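Local coordinates for cellulase (Uncultured bacterium, PDB 6XSO), which hydrolyses cellulose and probably other beta-1,4-linked plant cell-wall polysaccharides as a broad-specificity endoglucanase of glycoside hydrolase family 5, subfamily 4, at residues L35-D40 with F347-L352; N232-A237 with K248-K253; H269-I274 with I306-T311; Q330-F335 with A369-K374. One frame throughout, in Å; residues are numbered along the deposited sequence.

Contact 1. Residues L35-D40 with F347-L352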
loop_
_atom_site.group_PDB
_atom_site.type_symbol
_atom_site.label_atom_id
_atom_site.label_comp_id
_atom_site.label_asym_id
_atom_site.label_seq_id
_atom_site.Cartn_x
_atom_site.Cartn_y
_atom_site.Cartn_z
ATOM N N LEU A 35 5.015 -1.333 -7.757
ATOM C CA LEU A 35 5.235 -2.440 -8.694
ATOM C C LEU A 35 3.938 -3.239 -8.831
ATOM O O LEU A 35 3.802 -4.381 -8.380
ATOM C CB LEU A 35 6.371 -3.311 -8.187
ATOM C CG LEU A 35 6.844 -4.394 -9.171
ATOM C CD1 LEU A 35 7.668 -3.845 -10.314
ATOM C CD2 LEU A 35 7.631 -5.482 -8.416
ATOM N N GLY A 36 2.935 -2.582 -9.428
ATOM C CA GLY A 36 1.597 -3.142 -9.442
ATOM C C GLY A 36 1.387 -4.233 -10.492
ATOM O O GLY A 36 2.103 -4.357 -11.489
ATOM N N ASN A 37 0.349 -5.045 -10.237
ATOM C CA ASN A 37 -0.095 -6.107 -11.138
ATOM C C ASN A 37 1.000 -7.154 -11.361
ATOM O O ASN A 37 1.085 -7.781 -12.423
ATOM C CB ASN A 37 -0.609 -5.554 -12.474
ATOM C CG ASN A 37 -2.000 -4.934 -12.386
ATOM O OD1 ASN A 37 -2.608 -4.786 -11.314
ATOM N ND2 ASN A 37 -2.513 -4.564 -13.548
ATOM N N THR A 38 1.820 -7.377 -10.343
ATOM C CA THR A 38 3.032 -8.198 -10.428
ATOM C C THR A 38 2.943 -9.288 -9.383
ATOM O O THR A 38 2.237 -10.292 -9.590
ATOM C CB THR A 38 4.260 -7.270 -10.365
ATOM O OG1 THR A 38 4.154 -6.272 -11.401
ATOM C CG2 THR A 38 5.526 -8.062 -10.626
ATOM N N LEU A 39 3.568 -9.131 -8.211
ATOM C CA LEU A 39 3.416 -10.179 -7.194
ATOM C C LEU A 39 2.017 -10.192 -6.585
ATOM O O LEU A 39 1.660 -11.160 -5.897
ATOM C CB LEU A 39 4.466 -10.012 -6.099
ATOM C CG LEU A 39 5.921 -9.921 -6.577
ATOM C CD1 LEU A 39 6.906 -9.876 -5.413
ATOM C CD2 LEU A 39 6.267 -11.073 -7.517
ATOM N N ASP A 40 1.229 -9.141 -6.831
ATOM C CA ASP A 40 -0.183 -9.089 -6.457
ATOM C C ASP A 40 -1.108 -9.736 -7.483
ATOM O O ASP A 40 -2.289 -9.952 -7.178
ATOM C CB ASP A 40 -0.615 -7.630 -6.226
ATOM C CG ASP A 40 -0.102 -6.643 -7.321
ATOM O OD1 ASP A 40 1.059 -6.750 -7.774
ATOM O OD2 ASP A 40 -0.883 -5.731 -7.702
ATOM N N PHE A 347 2.829 7.208 -3.299
ATOM C CA PHE A 347 3.304 6.099 -4.134
ATOM C C PHE A 347 2.412 6.008 -5.377
ATOM O O PHE A 347 1.253 5.593 -5.283
ATOM C CB PHE A 347 3.284 4.766 -3.350
ATOM C CG PHE A 347 4.355 4.640 -2.287
ATOM C CD1 PHE A 347 4.254 5.332 -1.096
ATOM C CD2 PHE A 347 5.447 3.784 -2.458
ATOM C CE1 PHE A 347 5.230 5.212 -0.118
ATOM C CE2 PHE A 347 6.427 3.650 -1.475
ATOM C CZ PHE A 347 6.320 4.359 -0.312
ATOM N N TYR A 348 2.945 6.393 -6.542
ATOM C CA TYR A 348 2.163 6.397 -7.779
ATOM C C TYR A 348 1.808 4.968 -8.209
ATOM O O TYR A 348 2.608 4.046 -8.054
ATOM C CB TYR A 348 2.953 7.130 -8.892
ATOM C CG TYR A 348 2.086 7.379 -10.082
ATOM C CD1 TYR A 348 2.094 6.497 -11.158
ATOM C CD2 TYR A 348 1.221 8.466 -10.122
ATOM C CE1 TYR A 348 1.251 6.687 -12.233
ATOM C CE2 TYR A 348 0.383 8.660 -11.192
ATOM C CZ TYR A 348 0.396 7.767 -12.238
ATOM O OH TYR A 348 -0.473 7.969 -13.281
ATOM N N TRP A 349 0.593 4.778 -8.738
ATOM C CA TRP A 349 0.128 3.440 -9.123
ATOM C C TRP A 349 0.519 3.115 -10.568
ATOM O O TRP A 349 -0.080 3.640 -11.510
ATOM C CB TRP A 349 -1.392 3.311 -8.980
ATOM C CG TRP A 349 -1.827 1.920 -9.398
ATOM C CD1 TRP A 349 -2.470 1.562 -10.553
ATOM C CD2 TRP A 349 -1.568 0.710 -8.693
ATOM N NE1 TRP A 349 -2.641 0.198 -10.595
ATOM C CE2 TRP A 349 -2.088 -0.352 -9.470
ATOM C CE3 TRP A 349 -0.944 0.411 -7.475
ATOM C CZ2 TRP A 349 -2.006 -1.682 -9.061
ATOM C CZ3 TRP A 349 -0.875 -0.901 -7.063
ATOM C CH2 TRP A 349 -1.407 -1.939 -7.851
ATOM N N MET A 350 1.475 2.204 -10.742
ATOM C CA MET A 350 1.844 1.647 -12.052
ATOM C C MET A 350 2.210 2.762 -13.035
ATOM O O MET A 350 2.812 3.776 -12.660
ATOM C CB MET A 350 0.760 0.692 -12.530
ATOM C CG MET A 350 0.648 -0.580 -11.700
ATOM S SD MET A 350 -0.514 -1.802 -12.356
ATOM C CE MET A 350 0.381 -2.391 -13.788
ATOM N N GLY A 351 1.890 2.569 -14.306
ATOM C CA GLY A 351 2.397 3.468 -15.310
ATOM C C GLY A 351 3.903 3.524 -15.183
ATOM O O GLY A 351 4.532 2.601 -14.651
ATOM N N LEU A 352 4.467 4.619 -15.678
ATOM C CA LEU A 352 5.882 4.979 -15.619
ATOM C C LEU A 352 6.766 4.014 -16.396
ATOM O O LEU A 352 7.362 4.416 -17.400
ATOM C CB LEU A 352 6.390 5.165 -14.193
ATOM C CG LEU A 352 5.597 6.117 -13.296
ATOM C CD1 LEU A 352 6.445 6.466 -12.070
ATOM C CD2 LEU A 352 5.104 7.385 -13.974
#
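The backbones of G36 and M350 come within 5.5 Å, CA to CA, with no hydrogen bond between the segments. G36 has no side chain, and two neighbours close on its bare CA: CH2 of the W349 indole at 3.6 Å and CG of M350 at 3.5 Å. That same methylene lies over one face of the W349 ring, towards the rim, so it is packed between the G36 backbone and the indole. M350 SD lies 3.5 Å from CG of N37, and the bend at chi3 (72°) lays the methyl CE against CB of N37 and O of G36. Segment 35-40 follows strand 31-34, the first of the TIM barrel, and segment 347-352 ends strand 345-349, the last, and runs past it; they meet at the C-terminal ends of the strands, where this fold keeps its active site. W349 stands where related GH5 enzymes carry a tryptophan at the end of the eighth strand, consistent with a place in the substrate cleft. At the edge of its ring stand two oxygens, N37 OD1 at 3.9 Å from CZ2 and D40 OD2 at 3.8 Å from CH2, with the carboxylate turned 85° from the indole. D40 ties up its own loop: OD2 accepts from N37 N at 2.9 Å and OD1 from T38 N at 2.8 Å, while R358 donates to G36 O and T38 OG1.

Contact 2. Residues N232-A237 with K248-K253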
loop_
_atom_site.group_PDB
_atom_site.type_symbol
_atom_site.label_atom_id
_atom_site.label_comp_id
_atom_site.label_asym_id
_atom_site.label_seq_id
_atom_site.Cartn_x
_atom_site.Cartn_y
_atom_site.Cartn_z
ATOM N N ASN A 232 -3.989 0.104 7.222
ATOM C CA ASN A 232 -4.820 0.795 6.249
ATOM C C ASN A 232 -6.237 1.023 6.782
ATOM O O ASN A 232 -6.771 0.258 7.592
ATOM C CB ASN A 232 -4.880 0.030 4.922
ATOM C CG ASN A 232 -3.545 -0.010 4.193
ATOM O OD1 ASN A 232 -2.493 0.173 4.786
ATOM N ND2 ASN A 232 -3.596 -0.258 2.893
ATOM N N THR A 233 -6.849 2.098 6.316
ATOM C CA THR A 233 -8.244 2.324 6.642
ATOM C C THR A 233 -9.128 1.339 5.878
ATOM O O THR A 233 -8.696 0.708 4.901
ATOM C CB THR A 233 -8.634 3.731 6.214
ATOM O OG1 THR A 233 -8.331 3.872 4.826
ATOM C CG2 THR A 233 -7.893 4.787 7.012
ATOM N N TYR A 234 -10.385 1.228 6.315
ATOM C CA TYR A 234 -11.437 0.572 5.551
ATOM C C TYR A 234 -11.339 0.966 4.085
ATOM O O TYR A 234 -11.370 2.154 3.762
ATOM C CB TYR A 234 -12.857 0.954 6.106
ATOM C CG TYR A 234 -13.925 0.290 5.271
ATOM C CD1 TYR A 234 -14.422 0.885 4.140
ATOM C CD2 TYR A 234 -14.388 -0.990 5.589
ATOM C CE1 TYR A 234 -15.334 0.225 3.318
ATOM C CE2 TYR A 234 -15.295 -1.631 4.786
ATOM C CZ TYR A 234 -15.757 -1.023 3.653
ATOM O OH TYR A 234 -16.653 -1.699 2.857
ATOM N N ALA A 235 -11.218 -0.021 3.189
ATOM C CA ALA A 235 -11.153 0.161 1.736
ATOM C C ALA A 235 -9.960 1.002 1.267
ATOM O O ALA A 235 -9.886 1.372 0.079
ATOM C CB ALA A 235 -12.452 0.731 1.146
ATOM N N ALA A 236 -9.010 1.295 2.163
ATOM C CA ALA A 236 -8.018 2.344 1.922
ATOM C C ALA A 236 -8.692 3.674 1.549
ATOM O O ALA A 236 -8.117 4.533 0.877
ATOM C CB ALA A 236 -6.962 1.899 0.906
ATOM N N ALA A 237 -9.930 3.866 2.008
ATOM C CA ALA A 237 -10.660 5.098 1.764
ATOM C C ALA A 237 -9.992 6.257 2.494
ATOM O O ALA A 237 -9.411 6.095 3.570
ATOM C CB ALA A 237 -12.113 4.943 2.231
ATOM N N LYS A 248 -16.207 10.358 6.408
ATOM C CA LYS A 248 -15.053 10.388 7.296
ATOM C C LYS A 248 -14.966 9.164 8.191
ATOM O O LYS A 248 -13.956 9.010 8.879
ATOM C CB LYS A 248 -15.061 11.631 8.185
ATOM C CG LYS A 248 -15.012 12.969 7.416
ATOM C CD LYS A 248 -13.680 13.176 6.753
ATOM C CE LYS A 248 -13.568 14.586 6.141
ATOM N NZ LYS A 248 -14.394 14.778 4.907
ATOM N N ASP A 249 -15.992 8.310 8.212
ATOM C CA ASP A 249 -15.980 7.177 9.136
ATOM C C ASP A 249 -14.763 6.263 8.963
ATOM O O ASP A 249 -14.239 5.802 9.986
ATOM C CB ASP A 249 -17.292 6.381 9.047
ATOM C CG ASP A 249 -18.526 7.173 9.510
ATOM O OD1 ASP A 249 -18.440 8.380 9.815
ATOM O OD2 ASP A 249 -19.608 6.554 9.581
ATOM N N PRO A 250 -14.277 5.949 7.755
ATOM C CA PRO A 250 -13.033 5.151 7.658
ATOM C C PRO A 250 -11.854 5.776 8.382
ATOM O O PRO A 250 -10.957 5.060 8.862
ATOM C CB PRO A 250 -12.807 5.040 6.142
ATOM C CG PRO A 250 -14.205 5.084 5.587
ATOM C CD PRO A 250 -14.894 6.159 6.432
ATOM N N LEU A 251 -11.832 7.099 8.500
ATOM C CA LEU A 251 -10.759 7.758 9.225
ATOM C C LEU A 251 -11.035 7.807 10.727
ATOM O O LEU A 251 -10.165 7.474 11.538
ATOM C CB LEU A 251 -10.554 9.193 8.717
ATOM C CG LEU A 251 -10.395 9.449 7.219
ATOM C CD1 LEU A 251 -9.954 10.892 6.983
ATOM C CD2 LEU A 251 -9.406 8.511 6.542
ATOM N N SER A 252 -12.242 8.214 11.110
ATOM C CA SER A 252 -12.525 8.445 12.513
ATOM C C SER A 252 -12.754 7.164 13.284
ATOM O O SER A 252 -12.630 7.172 14.512
ATOM C CB SER A 252 -13.761 9.326 12.669
ATOM O OG SER A 252 -14.936 8.628 12.288
ATOM N N LYS A 253 -13.098 6.074 12.599
ATOM C CA LYS A 253 -13.388 4.806 13.252
ATOM C C LYS A 253 -12.204 3.847 13.247
ATOM O O LYS A 253 -12.341 2.703 13.705
ATOM C CB LYS A 253 -14.608 4.146 12.594
ATOM C CG LYS A 253 -15.877 4.977 12.594
ATOM C CD LYS A 253 -16.490 5.100 13.938
ATOM C CE LYS A 253 -17.795 5.881 13.828
ATOM N NZ LYS A 253 -18.274 6.279 15.166
HETATM O O HOH W 1 -11.111 2.302 8.890
#
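T233 comes first to the helix: its CG2 methyl lies 3.6 Å from P250 O and 4.0 Å from L251 CD2. With chi1 at 55° its OG1 sits between the backbone N and the carbonyl carbon, from where it donates to A237 O at 2.8 Å, in the carbonyl plane and on a lone pair. With a valine here, A237 O is likely to lose the hydroxyl donor that ties it back to T233, and the turn to be less firmly closed. Y234 follows, its CB 4.1 Å from P250 CB. Its amide reaches the helix through a water, which accepts from Y234 N at 2.9 Å and donates to P250 O at 2.8 Å, while the ring runs off elsewhere and its OH bonds to S182 O and D178 N. The chain then folds back through A235 and A236, held by the bonds from A236 N to T233 O, which closes a type II turn, and from A237 N to Y234 O. That return brings the A237 methyl to 4.0 Å from P250 CG and sets A237 O beside L251 CD2. The short helix 249-252 is seated on the loop after the fifth strand of the TIM barrel: P250 also touches Y203 of helix 196-219, L251 packs on Y296 and F297 of helix 279-298, and T233 rests against V266 and V268 of strand 264-270.

Contact 3. Residues H269-I274 with I306-T311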
loop_
_atom_site.group_PDB
_atom_site.type_symbol
_atom_site.label_atom_id
_atom_site.label_comp_id
_atom_site.label_asym_id
_atom_site.label_seq_id
_atom_site.Cartn_x
_atom_site.Cartn_y
_atom_site.Cartn_z
ATOM N N HIS A 269 -5.504 5.342 0.046
ATOM C CA HIS A 269 -5.273 5.487 -1.391
ATOM C C HIS A 269 -6.096 6.661 -1.899
ATOM O O HIS A 269 -7.075 7.072 -1.270
ATOM C CB HIS A 269 -5.665 4.207 -2.126
ATOM C CG HIS A 269 -4.862 3.017 -1.697
ATOM N ND1 HIS A 269 -5.230 1.719 -1.981
ATOM C CD2 HIS A 269 -3.714 2.938 -0.988
ATOM C CE1 HIS A 269 -4.335 0.889 -1.469
ATOM N NE2 HIS A 269 -3.422 1.602 -0.837
ATOM N N ALA A 270 -5.670 7.242 -3.027
ATOM C CA ALA A 270 -6.386 8.396 -3.567
ATOM C C ALA A 270 -6.300 8.414 -5.085
ATOM O O ALA A 270 -5.200 8.486 -5.651
ATOM C CB ALA A 270 -5.795 9.698 -3.025
ATOM N N TYR A 271 -7.467 8.427 -5.731
ATOM C CA TYR A 271 -7.565 8.551 -7.184
ATOM C C TYR A 271 -8.563 9.657 -7.500
ATOM O O TYR A 271 -9.688 9.399 -7.941
ATOM C CB TYR A 271 -7.989 7.224 -7.797
ATOM C CG TYR A 271 -6.953 6.125 -7.663
ATOM C CD1 TYR A 271 -6.053 5.876 -8.675
ATOM C CD2 TYR A 271 -6.911 5.301 -6.546
ATOM C CE1 TYR A 271 -5.128 4.843 -8.578
ATOM C CE2 TYR A 271 -5.996 4.279 -6.436
ATOM C CZ TYR A 271 -5.114 4.037 -7.458
ATOM O OH TYR A 271 -4.208 3.002 -7.403
ATOM N N PRO A 272 -8.178 10.908 -7.271
ATOM C CA PRO A 272 -9.134 12.011 -7.419
ATOM C C PRO A 272 -9.590 12.185 -8.857
ATOM O O PRO A 272 -8.850 11.927 -9.806
ATOM C CB PRO A 272 -8.334 13.241 -6.973
ATOM C CG PRO A 272 -7.172 12.719 -6.217
ATOM C CD PRO A 272 -6.880 11.341 -6.738
ATOM N N THR A 273 -10.795 12.720 -9.007
ATOM C CA THR A 273 -11.305 13.070 -10.322
ATOM C C THR A 273 -10.795 14.452 -10.715
ATOM O O THR A 273 -10.961 15.422 -9.967
ATOM C CB THR A 273 -12.830 13.058 -10.301
ATOM O OG1 THR A 273 -13.317 11.755 -9.943
ATOM C CG2 THR A 273 -13.372 13.399 -11.664
ATOM N N ILE A 274 -10.158 14.540 -11.882
ATOM C CA ILE A 274 -9.746 15.825 -12.430
ATOM C C ILE A 274 -10.502 16.184 -13.699
ATOM O O ILE A 274 -10.607 17.376 -14.021
ATOM C CB ILE A 274 -8.222 15.914 -12.652
ATOM C CG1 ILE A 274 -7.748 14.960 -13.749
ATOM C CG2 ILE A 274 -7.484 15.664 -11.340
ATOM C CD1 ILE A 274 -6.276 15.209 -14.191
ATOM N N ILE A 306 0.075 7.855 1.437
ATOM C CA ILE A 306 -0.881 7.679 0.334
ATOM C C ILE A 306 -0.228 6.624 -0.559
ATOM O O ILE A 306 0.638 6.907 -1.406
ATOM C CB ILE A 306 -1.199 8.999 -0.369
ATOM C CG1 ILE A 306 -1.830 9.980 0.626
ATOM C CG2 ILE A 306 -2.105 8.753 -1.567
ATOM C CD1 ILE A 306 -2.028 11.385 0.026
ATOM N N GLY A 307 -0.579 5.359 -0.299
ATOM C CA GLY A 307 0.170 4.247 -0.854
ATOM C C GLY A 307 -0.172 3.900 -2.272
ATOM O O GLY A 307 0.518 3.068 -2.867
ATOM N N GLU A 308 -1.248 4.474 -2.802
ATOM C CA GLU A 308 -1.530 4.432 -4.224
ATOM C C GLU A 308 -2.178 5.749 -4.591
ATOM O O GLU A 308 -3.059 6.224 -3.873
ATOM C CB GLU A 308 -2.548 3.351 -4.617
ATOM C CG GLU A 308 -2.148 1.934 -4.263
ATOM C CD GLU A 308 -3.185 0.904 -4.641
ATOM O OE1 GLU A 308 -4.130 1.231 -5.408
ATOM O OE2 GLU A 308 -3.019 -0.260 -4.200
ATOM N N TRP A 309 -1.739 6.335 -5.708
ATOM C CA TRP A 309 -2.475 7.447 -6.288
ATOM C C TRP A 309 -2.255 7.508 -7.791
ATOM O O TRP A 309 -1.295 6.952 -8.334
ATOM C CB TRP A 309 -2.096 8.790 -5.663
ATOM C CG TRP A 309 -0.674 9.243 -5.998
ATOM C CD1 TRP A 309 0.489 8.690 -5.528
ATOM C CD2 TRP A 309 -0.282 10.329 -6.851
ATOM N NE1 TRP A 309 1.579 9.363 -6.040
ATOM C CE2 TRP A 309 1.132 10.369 -6.848
ATOM C CE3 TRP A 309 -0.983 11.262 -7.617
ATOM C CZ2 TRP A 309 1.851 11.311 -7.568
ATOM C CZ3 TRP A 309 -0.260 12.213 -8.327
ATOM C CH2 TRP A 309 1.138 12.223 -8.296
ATOM N N SER A 310 -3.194 8.198 -8.439
ATOM C CA SER A 310 -3.204 8.595 -9.845
ATOM C C SER A 310 -4.488 9.423 -9.942
ATOM O O SER A 310 -4.935 9.990 -8.935
ATOM C CB SER A 310 -3.146 7.419 -10.798
ATOM O OG SER A 310 -3.073 7.919 -12.136
ATOM N N THR A 311 -5.105 9.507 -11.114
ATOM C CA THR A 311 -6.405 10.152 -11.229
ATOM C C THR A 311 -7.477 9.087 -11.392
ATOM O O THR A 311 -7.190 7.901 -11.565
ATOM C CB THR A 311 -6.473 11.112 -12.415
ATOM O OG1 THR A 311 -6.373 10.349 -13.624
ATOM C CG2 THR A 311 -5.369 12.134 -12.332
#
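E308 and H269 both turn CG anti to the carbonyl carbon, E308 with chi1 at -59°, and the glutamate then runs extended beneath the imidazole. Its CG lies 3.6 Å from the centroid of the H269 ring, almost on the normal, a CH-pi contact over the face. The carboxylate continues nearly level with that ring, the planes 16° apart. Y271 comes from another direction: its ring plane stands 82° from the carboxylate, and OH donates to E308 OE1 at 2.7 Å, meeting it on the anti side. E308 OE2 pairs with R80, and H269 is itself fixed by E175 at ND1 and Q267 at NE2. A phenylalanine in place of Y271 would probably leave OE1 without this donor and the carboxylate freer to turn. Between the backbones, A270 N donates to E308 O at 2.9 Å, and S310 N to A270 O weakly at 3.4 Å, a parallel pairing of A270 with W309. Further on, S310 O is buried without a hydrogen-bond partner, with Y271 CA at 3.5 Å and P272 CD at 3.2 Å beside it. Past the strands, I274 CD1 meets T311 CG2 at 3.7 Å. Strands 264-270 and 304-309, joined by helix 279-298, form a beta-alpha-beta unit of the TIM barrel, and E308, at the end of the seventh strand, occupies the position that carries the catalytic nucleophile in family 5, with E175 probably its acid/base partner.

Contact 4. Residues Q330-F335 with A369-K374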
loop_
_atom_site.group_PDB
_atom_site.type_symbol
_atom_site.label_atom_id
_atom_site.label_comp_id
_atom_site.label_asym_id
_atom_site.label_seq_id
_atom_site.Cartn_x
_atom_site.Cartn_y
_atom_site.Cartn_z
ATOM N N GLN A 330 -0.375 19.306 -13.864
ATOM C CA GLN A 330 -0.603 20.354 -12.871
ATOM C C GLN A 330 -1.161 19.761 -11.586
ATOM O O GLN A 330 -0.833 20.222 -10.484
ATOM C CB GLN A 330 -1.556 21.408 -13.433
ATOM C CG GLN A 330 -1.050 22.056 -14.701
ATOM C CD GLN A 330 -2.135 22.834 -15.422
ATOM O OE1 GLN A 330 -2.826 23.664 -14.820
ATOM N NE2 GLN A 330 -2.304 22.564 -16.712
ATOM N N PHE A 331 -2.004 18.735 -11.716
ATOM C CA PHE A 331 -2.509 18.018 -10.552
ATOM C C PHE A 331 -1.364 17.343 -9.805
ATOM O O PHE A 331 -1.267 17.442 -8.572
ATOM C CB PHE A 331 -3.575 16.995 -11.002
ATOM C CG PHE A 331 -3.793 15.866 -10.026
ATOM C CD1 PHE A 331 -4.449 16.095 -8.835
ATOM C CD2 PHE A 331 -3.336 14.592 -10.304
ATOM C CE1 PHE A 331 -4.648 15.074 -7.926
ATOM C CE2 PHE A 331 -3.515 13.567 -9.397
ATOM C CZ PHE A 331 -4.183 13.807 -8.215
ATOM N N VAL A 332 -0.485 16.646 -10.548
ATOM C CA VAL A 332 0.685 15.984 -9.960
ATOM C C VAL A 332 1.512 16.980 -9.158
ATOM O O VAL A 332 1.897 16.721 -8.008
ATOM C CB VAL A 332 1.529 15.328 -11.073
ATOM C CG1 VAL A 332 2.951 15.034 -10.608
ATOM C CG2 VAL A 332 0.825 14.087 -11.618
ATOM N N ASP A 333 1.863 18.102 -9.781
ATOM C CA ASP A 333 2.708 19.079 -9.108
ATOM C C ASP A 333 2.133 19.435 -7.743
ATOM O O ASP A 333 2.849 19.474 -6.736
ATOM C CB ASP A 333 2.777 20.368 -9.935
ATOM C CG ASP A 333 3.615 20.247 -11.193
ATOM O OD1 ASP A 333 4.282 19.228 -11.407
ATOM O OD2 ASP A 333 3.600 21.215 -11.992
ATOM N N ASP A 334 0.835 19.745 -7.711
ATOM C CA ASP A 334 0.212 20.236 -6.482
ATOM C C ASP A 334 -0.013 19.113 -5.472
ATOM O O ASP A 334 0.118 19.330 -4.259
ATOM C CB ASP A 334 -1.098 20.944 -6.824
ATOM C CG ASP A 334 -1.848 21.403 -5.585
ATOM O OD1 ASP A 334 -1.436 22.440 -5.004
ATOM O OD2 ASP A 334 -2.836 20.714 -5.221
ATOM N N PHE A 335 -0.395 17.922 -5.944
ATOM C CA PHE A 335 -0.651 16.788 -5.053
ATOM C C PHE A 335 0.616 16.408 -4.304
ATOM O O PHE A 335 0.614 16.280 -3.072
ATOM C CB PHE A 335 -1.157 15.617 -5.897
ATOM C CG PHE A 335 -1.674 14.448 -5.099
ATOM C CD1 PHE A 335 -2.990 14.405 -4.700
ATOM C CD2 PHE A 335 -0.846 13.380 -4.791
ATOM C CE1 PHE A 335 -3.466 13.319 -3.986
ATOM C CE2 PHE A 335 -1.331 12.287 -4.086
ATOM C CZ PHE A 335 -2.625 12.274 -3.667
ATOM N N ALA A 369 7.044 10.333 -15.135
ATOM C CA ALA A 369 8.017 9.971 -14.111
ATOM C C ALA A 369 8.838 11.183 -13.700
ATOM O O ALA A 369 9.018 11.451 -12.503
ATOM C CB ALA A 369 8.907 8.844 -14.631
ATOM N N GLU A 370 9.324 11.942 -14.688
ATOM C CA GLU A 370 10.116 13.127 -14.394
ATOM C C GLU A 370 9.270 14.176 -13.693
ATOM O O GLU A 370 9.754 14.865 -12.789
ATOM C CB GLU A 370 10.730 13.703 -15.675
ATOM C CG GLU A 370 11.595 14.919 -15.382
ATOM C CD GLU A 370 12.542 15.298 -16.508
ATOM O OE1 GLU A 370 12.446 14.718 -17.610
ATOM O OE2 GLU A 370 13.385 16.190 -16.274
ATOM N N ARG A 371 8.002 14.304 -14.093
ATOM C CA ARG A 371 7.137 15.306 -13.478
ATOM C C ARG A 371 6.933 15.025 -11.995
ATOM O O ARG A 371 6.977 15.948 -11.172
ATOM C CB ARG A 371 5.784 15.350 -14.187
ATOM C CG ARG A 371 4.955 16.596 -13.872
ATOM C CD ARG A 371 5.412 17.799 -14.709
ATOM N NE ARG A 371 4.623 18.962 -14.356
ATOM C CZ ARG A 371 4.231 19.895 -15.206
ATOM N NH1 ARG A 371 4.573 19.820 -16.490
ATOM N NH2 ARG A 371 3.474 20.887 -14.760
ATOM N N ILE A 372 6.700 13.760 -11.637
ATOM C CA ILE A 372 6.525 13.389 -10.235
ATOM C C ILE A 372 7.794 13.675 -9.437
ATOM O O ILE A 372 7.753 14.278 -8.352
ATOM C CB ILE A 372 6.107 11.910 -10.139
ATOM C CG1 ILE A 372 4.723 11.678 -10.741
ATOM C CG2 ILE A 372 6.181 11.440 -8.687
ATOM C CD1 ILE A 372 4.436 10.213 -11.040
ATOM N N ALA A 373 8.948 13.254 -9.962
ATOM C CA ALA A 373 10.196 13.448 -9.237
ATOM C C ALA A 373 10.493 14.930 -9.040
ATOM O O ALA A 373 10.876 15.352 -7.943
ATOM C CB ALA A 373 11.351 12.775 -9.983
ATOM N N LYS A 374 10.338 15.734 -10.097
ATOM C CA LYS A 374 10.633 17.158 -9.984
ATOM C C LYS A 374 9.639 17.880 -9.087
ATOM O O LYS A 374 9.987 18.924 -8.507
ATOM C CB LYS A 374 10.637 17.792 -11.369
ATOM C CG LYS A 374 11.957 17.626 -12.095
ATOM C CD LYS A 374 11.992 18.404 -13.425
ATOM C CE LYS A 374 11.782 19.905 -13.247
ATOM N NZ LYS A 374 12.304 20.690 -14.420
HETATM O O HOH W 2 6.968 18.704 -11.666
#
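R371 sends its side chain across to helix 330-335, ending on the carboxylate of D333. CB leaves the helix with CG anti to the backbone N (chi1 -165°), which heads the chain for the neighbouring helix. CG lies 4.1 Å from V332 CG1 and 3.7 Å from D333 OD1, and there a bend at chi2 swings the rest alongside the aspartate. CD passes 3.8 Å from the same OD1. NE donates to OD1 of D333 at 3.0 Å, nearly straight and in the guanidinium plane; CZ joins the two donors, and NH2 donates to D333 OD2 at 2.8 Å, a bond tilted from that plane. The grip is side-on, NE and NH2 each taking one oxygen on its syn side, with the two flat groups 18° apart. Both helices belong to the outer layer of the TIM barrel: 325-341 links the seventh and eighth strands and 366-377 follows the eighth. Their axes run in broadly the same direction, 28° apart, and approach to 9.0 Å. A water donates both to D333 OD1 and to R371 O, adding a second bridge beside the ion pair. Deeper towards the strands, V332 CG1 packs on I372 CG1 at 3.8 Å, the two branches crossing at about a right angle, and these side chains go on to W309 and Y348 respectively.

Contacts 1 and 3 lie 13 Å apart, centre to centre, and share the sheet: W309 O meets W349 N at 2.9 Å, a probable hydrogen bond, and W349 CB touches Y271 OH. Together they gather W349, Y271, H269 and E308 at the probable active site. Contact 2 adjoins contact 3 through A236 O and H269 N, 2.9 Å apart, but its centre is 22 Å from contact 1, across the chain's centre. Contact 4, its centre 13 Å from that of contact 3, backs it from outside, F335 and F331 packing on W309, while I372 touches Y348 of contact 1. The bound malate is peripheral, about 5 Å from the side chain of Q330.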